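Local coordinates for DUF1987 domain-containing protein (Pseudomonas aeruginosa, PDB 6K4F), which probably acts as the threonine-phosphorylated regulatory protein of the SiaABC pathway, which controls biofilm formation in response to carbon availability, at residues D46-E49 and R50-D54. Sequence-based numbering, arbitrary orientation.
Sequences DWVE and RFLAD
The guanidinium of Arg-50 has CA of Trp-47 over one face and OD1 of Asp-46 at its edge, while the indole of Trp-47 takes CB of Phe-51 over one of its own faces. Indole and guanidinium planes stand almost perpendicular, at 89°, with NH2 of Arg-50 coming obliquely to within 3.6 Å of CD1 of Trp-47. The salt bridge is made through NE of Arg-50, which lies 2.7 Å from OD1 of Asp-46; the oxygen sits in the guanidinium plane and is met nearly along its C-O bond. CG of Arg-50 lies anti to its carbonyl carbon (chi1 -65°), 3.3 Å from the carbonyl O of Asp-46, and the bend about CG-CD then turns NE to OD1 of Asp-46. The same carbonyl accepts a hydrogen bond from the backbone N-H of Arg-50, so main chain and side chain both join this i to i+4 pair. All of this belongs to the last turns of helix 37-53, one of the helices packed on the mixed sheet of the SiaC-family fold. The helical ladder continues from Phe-51 N to Trp-47 O, from Leu-52 N to Val-48 O and, less straight at 141°, from Ala-53 N to Glu-49 O. Matching first and second torsions of Trp-47 and Phe-51 turn their rings nearly parallel but slid apart; the six-membered ring of Trp-47 and the ring of Phe-51 have centroids 5.7 Å apart and overlap little. Trp-21 meets both residues edge-to-face, and NE1 of Trp-47 is hydrogen-bonded to the carbonyl O of Ser-4. Val-48 and Leu-52 lie side by side, CG1 of Val-48 being 3.8 Å from CD1 of Leu-52, and both reach helix 70-88, at Leu-83 and Ala-86 respectively.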
ATOM      1  N   ASP A  46      -6.720   5.004   7.168  1.00 31.02           N
ATOM      2  CA  ASP A  46      -6.927   5.129   8.605  1.00 35.29           C
ATOM      3  C   ASP A  46      -6.067   4.137   9.375  1.00 31.78           C
ATOM      4  O   ASP A  46      -5.427   4.495  10.367  1.00 36.00           O
ATOM      5  CB  ASP A  46      -8.414   4.923   8.916  1.00 36.65           C
ATOM      6  CG  ASP A  46      -8.797   5.380  10.309  1.00 59.69           C
ATOM      7  OD1 ASP A  46      -8.582   4.611  11.274  1.00 59.65           O
ATOM      8  OD2 ASP A  46      -9.330   6.505  10.435  1.00 70.24           O
ATOM      9  N   TRP A  47      -6.045   2.874   8.934  1.00 28.21           N
ATOM     10  CA  TRP A  47      -5.257   1.862   9.631  1.00 30.08           C
ATOM     11  C   TRP A  47      -3.775   2.226   9.626  1.00 33.21           C
ATOM     12  O   TRP A  47      -3.085   2.096  10.646  1.00 32.32           O
ATOM     13  CB  TRP A  47      -5.496   0.494   8.984  1.00 31.05           C
ATOM     14  CG  TRP A  47      -4.894  -0.677   9.721  1.00 31.64           C
ATOM     15  CD1 TRP A  47      -5.493  -1.438  10.673  1.00 34.97           C
ATOM     16  CD2 TRP A  47      -3.581  -1.221   9.537  1.00 30.09           C
ATOM     17  NE1 TRP A  47      -4.635  -2.424  11.106  1.00 31.05           N
ATOM     18  CE2 TRP A  47      -3.458  -2.319  10.415  1.00 36.71           C
ATOM     19  CE3 TRP A  47      -2.502  -0.892   8.710  1.00 31.94           C
ATOM     20  CZ2 TRP A  47      -2.286  -3.080  10.508  1.00 35.93           C
ATOM     21  CZ3 TRP A  47      -1.341  -1.649   8.796  1.00 34.25           C
ATOM     22  CH2 TRP A  47      -1.243  -2.735   9.681  1.00 30.98           C
ATOM     23  N   VAL A  48      -3.279   2.718   8.498  1.00 31.86           N
ATOM     24  CA  VAL A  48      -1.873   3.110   8.428  1.00 32.79           C
ATOM     25  C   VAL A  48      -1.607   4.271   9.373  1.00 36.57           C
ATOM     26  O   VAL A  48      -0.619   4.272  10.120  1.00 38.28           O
ATOM     27  CB  VAL A  48      -1.488   3.453   6.981  1.00 30.70           C
ATOM     28  CG1 VAL A  48      -0.066   4.064   6.932  1.00 36.14           C
ATOM     29  CG2 VAL A  48      -1.576   2.211   6.112  1.00 31.34           C
ATOM     30  N   GLU A  49      -2.497   5.274   9.362  1.00 39.09           N
ATOM     31  CA  GLU A  49      -2.372   6.411  10.274  1.00 40.15           C
ATOM     32  C   GLU A  49      -2.280   5.944  11.719  1.00 44.00           C
ATOM     33  O   GLU A  49      -1.403   6.381  12.473  1.00 45.00           O
ATOM     34  CB  GLU A  49      -3.569   7.350  10.113  1.00 45.64           C
ATOM     35  CG  GLU A  49      -3.464   8.384   9.016  1.00 50.05           C
ATOM     36  CD  GLU A  49      -4.780   9.125   8.801  1.00 64.10           C
ATOM     37  OE1 GLU A  49      -4.882   9.899   7.825  1.00 66.30           O
ATOM     38  OE2 GLU A  49      -5.720   8.925   9.605  1.00 69.03           O
ATOM     39  N   ARG A  50      -3.194   5.056  12.125  1.00 46.13           N
ATOM     40  CA  ARG A  50      -3.203   4.576  13.502  1.00 40.48           C
ATOM     41  C   ARG A  50      -1.950   3.768  13.815  1.00 44.87           C
ATOM     42  O   ARG A  50      -1.382   3.898  14.905  1.00 49.09           O
ATOM     43  CB  ARG A  50      -4.470   3.759  13.770  1.00 41.50           C
ATOM     44  CG  ARG A  50      -5.763   4.584  13.672  1.00 39.66           C
ATOM     45  CD  ARG A  50      -6.999   3.803  14.099  1.00 36.82           C
ATOM     46  NE  ARG A  50      -7.505   2.921  13.047  1.00 38.55           N
ATOM     47  CZ  ARG A  50      -7.392   1.607  13.099  1.00 38.74           C
ATOM     48  NH1 ARG A  50      -6.794   1.052  14.145  1.00 44.97           N
ATOM     49  NH2 ARG A  50      -7.861   0.855  12.121  1.00 39.25           N
ATOM     50  N   PHE A  51      -1.487   2.946  12.868  1.00 41.59           N
ATOM     51  CA  PHE A  51      -0.280   2.166  13.109  1.00 41.84           C
ATOM     52  C   PHE A  51       0.918   3.076  13.349  1.00 48.49           C
ATOM     53  O   PHE A  51       1.762   2.795  14.210  1.00 48.39           O
ATOM     54  CB  PHE A  51      -0.006   1.230  11.933  1.00 41.26           C
ATOM     55  CG  PHE A  51       1.202   0.356  12.128  1.00 40.26           C
ATOM     56  CD1 PHE A  51       1.078  -0.893  12.717  1.00 41.28           C
ATOM     57  CD2 PHE A  51       2.467   0.792  11.743  1.00 38.01           C
ATOM     58  CE1 PHE A  51       2.186  -1.700  12.916  1.00 42.60           C
ATOM     59  CE2 PHE A  51       3.581  -0.007  11.937  1.00 38.97           C
ATOM     60  CZ  PHE A  51       3.444  -1.252  12.524  1.00 39.23           C
ATOM     61  N   LEU A  52       1.010   4.167  12.589  1.00 46.84           N
ATOM     62  CA  LEU A  52       2.119   5.100  12.752  1.00 49.28           C
ATOM     63  C   LEU A  52       2.017   5.853  14.070  1.00 53.14           C
ATOM     64  O   LEU A  52       3.035   6.150  14.704  1.00 52.98           O
ATOM     65  CB  LEU A  52       2.142   6.079  11.578  1.00 41.22           C
ATOM     66  CG  LEU A  52       2.339   5.396  10.230  1.00 43.76           C
ATOM     67  CD1 LEU A  52       2.135   6.376   9.084  1.00 40.98           C
ATOM     68  CD2 LEU A  52       3.721   4.745  10.163  1.00 48.16           C
ATOM     69  N   ALA A  53       0.793   6.158  14.502  1.00 51.58           N
ATOM     70  CA  ALA A  53       0.597   6.984  15.686  1.00 53.04           C
ATOM     71  C   ALA A  53       0.779   6.191  16.974  1.00 60.30           C
ATOM     72  O   ALA A  53       1.276   6.731  17.967  1.00 68.73           O
ATOM     73  CB  ALA A  53      -0.791   7.625  15.654  1.00 51.91           C
ATOM     74  N   ASP A  54       0.391   4.917  16.985  1.00 62.27           N
ATOM     75  CA  ASP A  54       0.371   4.159  18.230  1.00 66.88           C
ATOM     76  C   ASP A  54       1.720   3.558  18.600  1.00 67.42           C
ATOM     77  O   ASP A  54       1.826   2.947  19.669  1.00 69.81           O
ATOM     78  CB  ASP A  54      -0.676   3.042  18.165  1.00 71.06           C
ATOM     79  CG  ASP A  54      -2.060   3.548  17.791  1.00 76.46           C
ATOM     80  OD1 ASP A  54      -2.266   4.780  17.752  1.00 78.51           O
ATOM     81  OD2 ASP A  54      -2.945   2.705  17.534  1.00 75.43           O
TER